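Local structure of putative metallopeptidase (Corynebacterium diphtheriae, 3QOC) at residues L90-D104 against L114-T128. The protein is probably a metal-dependent aminopeptidase of the M24 family, represented here by its creatinase/prolidase-like N-terminal domain. Numbering follows the deposited sequence.
Sequences LSDINGPKRVGFEAD and LRKSAGSDVELIPVT
Strands 97-102 and 122-127 pair in parallel at one border of the six-stranded mixed sheet, and Leu90, from helix 85-91, packs on Leu114 of helix 108-117 against one face. Seven backbone hydrogen bonds run from Lys97 N–Asp121 O (3.2 Å) to Ala103 N–Val127 O (3.0 Å). On the helix-covered face, branched aliphatic residues fill the core: Leu90 reaches tip to tip toward Leu124, CD2 to CD1 at 3.8 Å, while its CD1 meets Val122 CG1. Phe101 takes the position between backbone N and carbonyl carbon (chi1 65°), which swings its ring toward the neighbouring strand, where Pro126 CA sits over one face, 3.9 Å from the centroid. The other face is more polar. Arg98 runs alongside Glu123 in a long salt bridge, NH1 to OE1 3.4 Å, its guanidinium turned 78° from the carboxylate; Ile125 CD1 lies over the guanidinium, whose NE bonds Arg25 O. Glycine suits position 100 because Val127 CG2 packs on its CA at 3.8 Å, where a beta carbon would collide. One water links Leu90 O and Ile93 O to Gly119 N. With helix 108-117 as the connection, the paired strands form the classic beta-alpha-beta crossover.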
ATOM      1  N   LEU A  90       1.230  -7.818  -3.266  1.00 27.44           N
ATOM      2  CA  LEU A  90       2.603  -7.972  -3.748  1.00 27.04           C
ATOM      3  C   LEU A  90       2.696  -8.994  -4.874  1.00 27.80           C
ATOM      4  O   LEU A  90       3.375  -8.775  -5.873  1.00 26.47           O
ATOM      5  CB  LEU A  90       3.549  -8.324  -2.588  1.00 28.26           C
ATOM      6  CG  LEU A  90       5.043  -8.295  -2.819  1.00 28.64           C
ATOM      7  CD1 LEU A  90       5.509  -6.921  -3.329  1.00 28.80           C
ATOM      8  CD2 LEU A  90       5.745  -8.646  -1.528  1.00 28.66           C
ATOM      9  N   SER A  91       1.935 -10.074  -4.782  1.00 29.27           N
ATOM     10  CA  SER A  91       2.067 -11.134  -5.781  1.00 31.89           C
ATOM     11  C   SER A  91       1.519 -10.672  -7.136  1.00 32.55           C
ATOM     12  O   SER A  91       1.770 -11.269  -8.163  1.00 31.66           O
ATOM     13  CB  SER A  91       1.358 -12.401  -5.281  1.00 34.31           C
ATOM     14  OG  SER A  91       0.512 -12.886  -6.292  1.00 40.89           O
ATOM     15  N   ASP A  92       0.716  -9.623  -7.118  1.00 35.26           N
ATOM     16  CA  ASP A  92       0.161  -9.062  -8.365  1.00 38.59           C
ATOM     17  C   ASP A  92       1.070  -8.051  -9.116  1.00 38.55           C
ATOM     18  O   ASP A  92       0.727  -7.602 -10.199  1.00 41.18           O
ATOM     19  CB  ASP A  92      -1.220  -8.482  -8.094  1.00 40.67           C
ATOM     20  CG  ASP A  92      -2.326  -9.533  -8.276  1.00 46.55           C
ATOM     21  OD1 ASP A  92      -2.028 -10.741  -8.477  1.00 50.72           O
ATOM     22  OD2 ASP A  92      -3.504  -9.166  -8.221  1.00 53.25           O
ATOM     23  N   ILE A  93       2.203  -7.700  -8.523  1.00 36.20           N
ATOM     24  CA  ILE A  93       3.138  -6.795  -9.136  1.00 37.23           C
ATOM     25  C   ILE A  93       4.020  -7.546 -10.134  1.00 38.27           C
ATOM     26  O   ILE A  93       4.612  -8.587  -9.782  1.00 37.06           O
ATOM     27  CB  ILE A  93       4.017  -6.159  -8.094  1.00 35.15           C
ATOM     28  CG1 ILE A  93       3.151  -5.362  -7.149  1.00 35.74           C
ATOM     29  CG2 ILE A  93       5.023  -5.222  -8.726  1.00 34.62           C
ATOM     30  CD1 ILE A  93       3.939  -4.727  -6.159  1.00 36.29           C
ATOM     31  N   ASN A  94       4.088  -7.024 -11.358  1.00 41.94           N
ATOM     32  CA  ASN A  94       4.948  -7.569 -12.441  1.00 45.18           C
ATOM     33  C   ASN A  94       6.262  -6.759 -12.483  1.00 43.86           C
ATOM     34  O   ASN A  94       6.221  -5.535 -12.572  1.00 46.11           O
ATOM     35  CB  ASN A  94       4.263  -7.471 -13.799  1.00 49.81           C
ATOM     36  CG  ASN A  94       2.730  -7.594 -13.726  1.00 56.66           C
ATOM     37  OD1 ASN A  94       1.995  -6.570 -13.619  1.00 62.45           O
ATOM     38  ND2 ASN A  94       2.226  -8.841 -13.855  1.00 61.55           N
ATOM     39  N   GLY A  95       7.415  -7.424 -12.393  1.00 42.06           N
ATOM     40  CA  GLY A  95       8.693  -6.719 -12.259  1.00 39.85           C
ATOM     41  C   GLY A  95       9.117  -6.010 -13.522  1.00 41.69           C
ATOM     42  O   GLY A  95       8.465  -6.134 -14.554  1.00 44.41           O
ATOM     43  N   PRO A  96      10.221  -5.265 -13.476  1.00 40.22           N
ATOM     44  CA  PRO A  96      11.046  -5.001 -12.373  1.00 37.43           C
ATOM     45  C   PRO A  96      10.501  -3.823 -11.559  1.00 36.46           C
ATOM     46  O   PRO A  96       9.959  -2.882 -12.139  1.00 38.34           O
ATOM     47  CB  PRO A  96      12.400  -4.669 -13.005  1.00 39.14           C
ATOM     48  CG  PRO A  96      12.161  -4.438 -14.426  1.00 43.31           C
ATOM     49  CD  PRO A  96      10.716  -4.601 -14.702  1.00 44.00           C
ATOM     50  N   LYS A  97      10.654  -3.884 -10.236  1.00 33.01           N
ATOM     51  CA  LYS A  97      10.067  -2.877  -9.337  1.00 33.39           C
ATOM     52  C   LYS A  97      10.795  -3.002  -8.014  1.00 32.05           C
ATOM     53  O   LYS A  97      11.012  -4.125  -7.533  1.00 31.32           O
ATOM     54  CB  LYS A  97       8.549  -3.119  -9.155  1.00 32.95           C
ATOM     55  CG  LYS A  97       7.596  -1.888  -8.854  1.00 39.17           C
ATOM     56  CD  LYS A  97       7.003  -1.223 -10.135  1.00 46.17           C
ATOM     57  CE  LYS A  97       5.464  -0.830 -10.032  1.00 52.32           C
ATOM     58  NZ  LYS A  97       5.047   0.659  -9.724  1.00 53.82           N
ATOM     59  N   ARG A  98      11.174  -1.858  -7.440  1.00 28.96           N
ATOM     60  CA  ARG A  98      11.628  -1.766  -6.081  1.00 27.80           C
ATOM     61  C   ARG A  98      10.475  -1.317  -5.232  1.00 26.50           C
ATOM     62  O   ARG A  98       9.893  -0.224  -5.433  1.00 24.84           O
ATOM     63  CB  ARG A  98      12.804  -0.806  -5.965  1.00 28.38           C
ATOM     64  CG  ARG A  98      14.010  -1.273  -6.812  1.00 31.73           C
ATOM     65  CD  ARG A  98      15.137  -0.228  -6.979  1.00 35.59           C
ATOM     66  NE  ARG A  98      15.567   0.348  -5.684  1.00 39.60           N
ATOM     67  CZ  ARG A  98      16.563  -0.089  -4.881  1.00 43.58           C
ATOM     68  NH1 ARG A  98      17.343  -1.158  -5.191  1.00 42.97           N
ATOM     69  NH2 ARG A  98      16.781   0.574  -3.720  1.00 42.62           N
ATOM     70  N   VAL A  99      10.115  -2.186  -4.286  1.00 24.12           N
ATOM     71  CA  VAL A  99       8.937  -1.973  -3.444  1.00 22.65           C
ATOM     72  C   VAL A  99       9.397  -1.801  -2.007  1.00 21.06           C
ATOM     73  O   VAL A  99       9.974  -2.725  -1.442  1.00 21.13           O
ATOM     74  CB  VAL A  99       7.980  -3.132  -3.518  1.00 22.12           C
ATOM     75  CG1 VAL A  99       6.771  -2.876  -2.570  1.00 24.04           C
ATOM     76  CG2 VAL A  99       7.516  -3.279  -4.915  1.00 22.92           C
ATOM     77  N   GLY A 100       9.212  -0.610  -1.466  1.00 20.02           N
ATOM     78  CA  GLY A 100       9.534  -0.319  -0.069  1.00 21.19           C
ATOM     79  C   GLY A 100       8.515  -0.950   0.885  1.00 20.90           C
ATOM     80  O   GLY A 100       7.388  -1.154   0.490  1.00 21.68           O
ATOM     81  N   PHE A 101       8.913  -1.227   2.135  1.00 20.57           N
ATOM     82  CA  PHE A 101       8.025  -1.696   3.168  1.00 19.63           C
ATOM     83  C   PHE A 101       8.345  -1.061   4.487  1.00 19.22           C
ATOM     84  O   PHE A 101       9.429  -0.562   4.682  1.00 20.22           O
ATOM     85  CB  PHE A 101       8.000  -3.257   3.275  1.00 20.09           C
ATOM     86  CG  PHE A 101       9.282  -3.849   3.705  1.00 22.09           C
ATOM     87  CD1 PHE A 101       9.514  -4.130   5.047  1.00 28.21           C
ATOM     88  CD2 PHE A 101      10.249  -4.207   2.775  1.00 25.82           C
ATOM     89  CE1 PHE A 101      10.724  -4.668   5.469  1.00 26.95           C
ATOM     90  CE2 PHE A 101      11.425  -4.780   3.191  1.00 29.51           C
ATOM     91  CZ  PHE A 101      11.663  -5.004   4.554  1.00 28.56           C
ATOM     92  N   GLU A 102       7.407  -1.063   5.405  1.00 19.94           N
ATOM     93  CA  GLU A 102       7.606  -0.345   6.621  1.00 21.69           C
ATOM     94  C   GLU A 102       8.413  -1.238   7.607  1.00 22.50           C
ATOM     95  O   GLU A 102       7.872  -2.050   8.392  1.00 22.15           O
ATOM     96  CB  GLU A 102       6.264   0.057   7.196  1.00 22.52           C
ATOM     97  CG  GLU A 102       5.484   0.927   6.313  1.00 25.20           C
ATOM     98  CD  GLU A 102       4.134   1.286   6.942  1.00 27.35           C
ATOM     99  OE1 GLU A 102       3.160   0.494   6.805  1.00 24.22           O
ATOM    100  OE2 GLU A 102       4.061   2.348   7.593  1.00 26.38           O
ATOM    101  N   ALA A 103       9.704  -1.074   7.586  1.00 23.03           N
ATOM    102  CA  ALA A 103      10.577  -2.044   8.278  1.00 24.80           C
ATOM    103  C   ALA A 103      10.482  -1.851   9.804  1.00 25.26           C
ATOM    104  O   ALA A 103      10.763  -2.742  10.565  1.00 23.95           O
ATOM    105  CB  ALA A 103      12.059  -1.889   7.785  1.00 22.58           C
ATOM    106  N   ASP A 104      10.056  -0.669  10.220  1.00 26.29           N
ATOM    107  CA  ASP A 104       9.847  -0.413  11.615  1.00 27.87           C
ATOM    108  C   ASP A 104       8.581  -1.073  12.164  1.00 27.20           C
ATOM    109  O   ASP A 104       8.394  -1.076  13.392  1.00 26.07           O
ATOM    110  CB  ASP A 104       9.696   1.113  11.846  1.00 30.24           C
ATOM    111  CG  ASP A 104      10.982   1.884  11.651  1.00 34.79           C
ATOM    112  OD1 ASP A 104      12.073   1.243  11.513  1.00 41.40           O
ATOM    113  OD2 ASP A 104      10.887   3.141  11.649  1.00 39.22           O
ATOM    114  N   LEU A 114       5.959 -12.201   3.076  1.00 28.69           N
ATOM    115  CA  LEU A 114       5.981 -11.308   1.936  1.00 28.82           C
ATOM    116  C   LEU A 114       6.998 -11.643   0.904  1.00 28.59           C
ATOM    117  O   LEU A 114       6.719 -11.597  -0.279  1.00 28.81           O
ATOM    118  CB  LEU A 114       6.337  -9.867   2.339  1.00 27.35           C
ATOM    119  CG  LEU A 114       5.149  -9.010   2.584  1.00 33.27           C
ATOM    120  CD1 LEU A 114       5.650  -7.600   2.838  1.00 31.69           C
ATOM    121  CD2 LEU A 114       4.141  -9.147   1.339  1.00 37.15           C
ATOM    122  N   ARG A 115       8.215 -11.857   1.334  1.00 29.20           N
ATOM    123  CA  ARG A 115       9.235 -12.185   0.356  1.00 30.75           C
ATOM    124  C   ARG A 115       8.907 -13.399  -0.482  1.00 30.61           C
ATOM    125  O   ARG A 115       9.283 -13.442  -1.653  1.00 32.56           O
ATOM    126  CB  ARG A 115      10.594 -12.301   0.980  1.00 31.91           C
ATOM    127  CG  ARG A 115      11.077 -10.958   1.478  1.00 35.16           C
ATOM    128  CD  ARG A 115      12.534 -11.004   1.670  1.00 40.53           C
ATOM    129  NE  ARG A 115      13.007 -10.311   2.848  1.00 46.18           N
ATOM    130  CZ  ARG A 115      13.624  -9.124   2.858  1.00 47.96           C
ATOM    131  NH1 ARG A 115      14.042  -8.632   4.030  1.00 49.27           N
ATOM    132  NH2 ARG A 115      13.821  -8.425   1.740  1.00 48.02           N
ATOM    133  N   LYS A 116       8.138 -14.328   0.052  1.00 29.85           N
ATOM    134  CA  LYS A 116       7.815 -15.508  -0.695  1.00 31.07           C
ATOM    135  C   LYS A 116       6.929 -15.196  -1.894  1.00 29.88           C
ATOM    136  O   LYS A 116       6.957 -15.918  -2.898  1.00 30.91           O
ATOM    137  CB  LYS A 116       7.103 -16.514   0.232  1.00 33.67           C
ATOM    138  CG  LYS A 116       8.008 -17.018   1.379  1.00 37.23           C
ATOM    139  CD  LYS A 116       7.355 -18.177   2.082  1.00 45.01           C
ATOM    140  CE  LYS A 116       8.289 -18.764   3.109  1.00 52.27           C
ATOM    141  NZ  LYS A 116       8.843 -17.676   3.978  1.00 52.60           N
ATOM    142  N   SER A 117       6.096 -14.167  -1.748  1.00 27.93           N
ATOM    143  CA  SER A 117       5.103 -13.794  -2.746  1.00 27.59           C
ATOM    144  C   SER A 117       5.634 -12.842  -3.799  1.00 25.74           C
ATOM    145  O   SER A 117       5.014 -12.705  -4.832  1.00 24.89           O
ATOM    146  CB  SER A 117       3.896 -13.110  -2.112  1.00 29.64           C
ATOM    147  OG  SER A 117       3.181 -13.993  -1.264  1.00 35.02           O
ATOM    148  N   ALA A 118       6.752 -12.184  -3.528  1.00 23.20           N
ATOM    149  CA  ALA A 118       7.400 -11.305  -4.509  1.00 24.40           C
ATOM    150  C   ALA A 118       7.834 -11.971  -5.825  1.00 23.59           C
ATOM    151  O   ALA A 118       8.487 -12.997  -5.818  1.00 23.51           O
ATOM    152  CB  ALA A 118       8.651 -10.644  -3.860  1.00 24.05           C
ATOM    153  N   GLY A 119       7.578 -11.338  -6.960  1.00 24.10           N
ATOM    154  CA  GLY A 119       8.050 -11.903  -8.243  1.00 24.24           C
ATOM    155  C   GLY A 119       9.562 -11.911  -8.414  1.00 23.89           C
ATOM    156  O   GLY A 119      10.270 -11.384  -7.563  1.00 23.26           O
ATOM    157  N   SER A 120      10.058 -12.517  -9.503  1.00 24.37           N
ATOM    158  CA  SER A 120      11.493 -12.758  -9.699  1.00 25.14           C
ATOM    159  C   SER A 120      12.315 -11.475  -9.874  1.00 27.67           C
ATOM    160  O   SER A 120      13.496 -11.458  -9.512  1.00 29.16           O
ATOM    161  CB  SER A 120      11.715 -13.686 -10.898  1.00 25.92           C
ATOM    162  OG  SER A 120      11.119 -13.138 -12.061  1.00 26.69           O
ATOM    163  N   ASP A 121      11.681 -10.383 -10.313  1.00 29.80           N
ATOM    164  CA  ASP A 121      12.328  -9.062 -10.398  1.00 30.94           C
ATOM    165  C   ASP A 121      11.711  -7.965  -9.535  1.00 29.48           C
ATOM    166  O   ASP A 121      11.913  -6.762  -9.778  1.00 29.00           O
ATOM    167  CB  ASP A 121      12.384  -8.590 -11.876  1.00 31.47           C
ATOM    168  CG  ASP A 121      13.355  -9.447 -12.706  1.00 34.69           C
ATOM    169  OD1 ASP A 121      14.525  -9.545 -12.253  1.00 34.66           O
ATOM    170  OD2 ASP A 121      12.930 -10.016 -13.762  1.00 37.95           O
ATOM    171  N   VAL A 122      10.955  -8.371  -8.541  1.00 28.49           N
ATOM    172  CA  VAL A 122      10.459  -7.418  -7.527  1.00 28.12           C
ATOM    173  C   VAL A 122      11.320  -7.470  -6.297  1.00 29.66           C
ATOM    174  O   VAL A 122      11.345  -8.451  -5.621  1.00 31.70           O
ATOM    175  CB  VAL A 122       9.010  -7.734  -7.128  1.00 26.87           C
ATOM    176  CG1 VAL A 122       8.435  -6.702  -6.077  1.00 25.35           C
ATOM    177  CG2 VAL A 122       8.068  -7.766  -8.406  1.00 27.74           C
ATOM    178  N   GLU A 123      12.000  -6.391  -5.965  1.00 31.44           N
ATOM    179  CA  GLU A 123      12.828  -6.348  -4.789  1.00 31.84           C
ATOM    180  C   GLU A 123      12.131  -5.575  -3.647  1.00 30.69           C
ATOM    181  O   GLU A 123      11.658  -4.463  -3.871  1.00 30.51           O
ATOM    182  CB  GLU A 123      14.130  -5.679  -5.195  1.00 33.93           C
ATOM    183  CG  GLU A 123      15.192  -5.611  -4.102  1.00 38.23           C
ATOM    184  CD  GLU A 123      16.572  -5.071  -4.553  1.00 44.77           C
ATOM    185  OE1 GLU A 123      16.727  -4.488  -5.689  1.00 48.14           O
ATOM    186  OE2 GLU A 123      17.506  -5.280  -3.738  1.00 46.23           O
ATOM    187  N   LEU A 124      12.060  -6.171  -2.446  1.00 29.14           N
ATOM    188  CA  LEU A 124      11.565  -5.505  -1.234  1.00 29.52           C
ATOM    189  C   LEU A 124      12.651  -4.740  -0.558  1.00 29.84           C
ATOM    190  O   LEU A 124      13.705  -5.294  -0.319  1.00 32.96           O
ATOM    191  CB  LEU A 124      11.008  -6.519  -0.242  1.00 30.15           C
ATOM    192  CG  LEU A 124       9.562  -6.975  -0.561  1.00 33.41           C
ATOM    193  CD1 LEU A 124       9.214  -7.119  -1.998  1.00 34.66           C
ATOM    194  CD2 LEU A 124       9.274  -8.320   0.123  1.00 36.73           C
ATOM    195  N   ILE A 125      12.400  -3.471  -0.236  1.00 28.74           N
ATOM    196  CA  ILE A 125      13.368  -2.574   0.343  1.00 28.45           C
ATOM    197  C   ILE A 125      12.920  -2.055   1.727  1.00 28.89           C
ATOM    198  O   ILE A 125      11.879  -1.385   1.830  1.00 27.55           O
ATOM    199  CB  ILE A 125      13.498  -1.294  -0.544  1.00 29.28           C
ATOM    200  CG1 ILE A 125      13.816  -1.639  -2.028  1.00 29.95           C
ATOM    201  CG2 ILE A 125      14.525  -0.359   0.027  1.00 27.93           C
ATOM    202  CD1 ILE A 125      15.086  -2.457  -2.172  1.00 29.72           C
ATOM    203  N   PRO A 126      13.727  -2.282   2.773  1.00 29.65           N
ATOM    204  CA  PRO A 126      13.370  -1.774   4.102  1.00 30.09           C
ATOM    205  C   PRO A 126      13.418  -0.273   4.182  1.00 31.60           C
ATOM    206  O   PRO A 126      14.463   0.318   3.975  1.00 33.88           O
ATOM    207  CB  PRO A 126      14.440  -2.393   5.038  1.00 31.94           C
ATOM    208  CG  PRO A 126      15.613  -2.762   4.104  1.00 32.54           C
ATOM    209  CD  PRO A 126      14.953  -3.131   2.788  1.00 29.90           C
ATOM    210  N   VAL A 127      12.303   0.355   4.493  1.00 31.81           N
ATOM    211  CA  VAL A 127      12.258   1.794   4.636  1.00 34.04           C
ATOM    212  C   VAL A 127      11.881   2.056   6.067  1.00 35.50           C
ATOM    213  O   VAL A 127      10.908   1.486   6.548  1.00 32.54           O
ATOM    214  CB  VAL A 127      11.187   2.373   3.702  1.00 33.86           C
ATOM    215  CG1 VAL A 127      11.044   3.864   3.882  1.00 35.21           C
ATOM    216  CG2 VAL A 127      11.492   1.987   2.251  1.00 35.01           C
ATOM    217  N   THR A 128      12.676   2.876   6.763  1.00 39.97           N
ATOM    218  CA  THR A 128      12.396   3.273   8.154  1.00 42.83           C
ATOM    219  C   THR A 128      11.591   4.606   8.251  1.00 45.13           C
ATOM    220  O   THR A 128      11.553   5.388   7.317  1.00 46.19           O
ATOM    221  CB  THR A 128      13.710   3.417   8.966  1.00 44.82           C
ATOM    222  OG1 THR A 128      14.468   4.506   8.448  1.00 45.37           O
ATOM    223  CG2 THR A 128      14.570   2.147   8.894  1.00 46.65           C
TER
HETATM  224  O   HOH W   1       5.446  -9.610  -7.263  1.00 24.66           O
HETATM  225  O   HOH W   2       8.837  -9.775 -11.459  1.00 33.15           O
HETATM  226  O   HOH W   3       9.151   2.044   8.860  1.00 26.39           O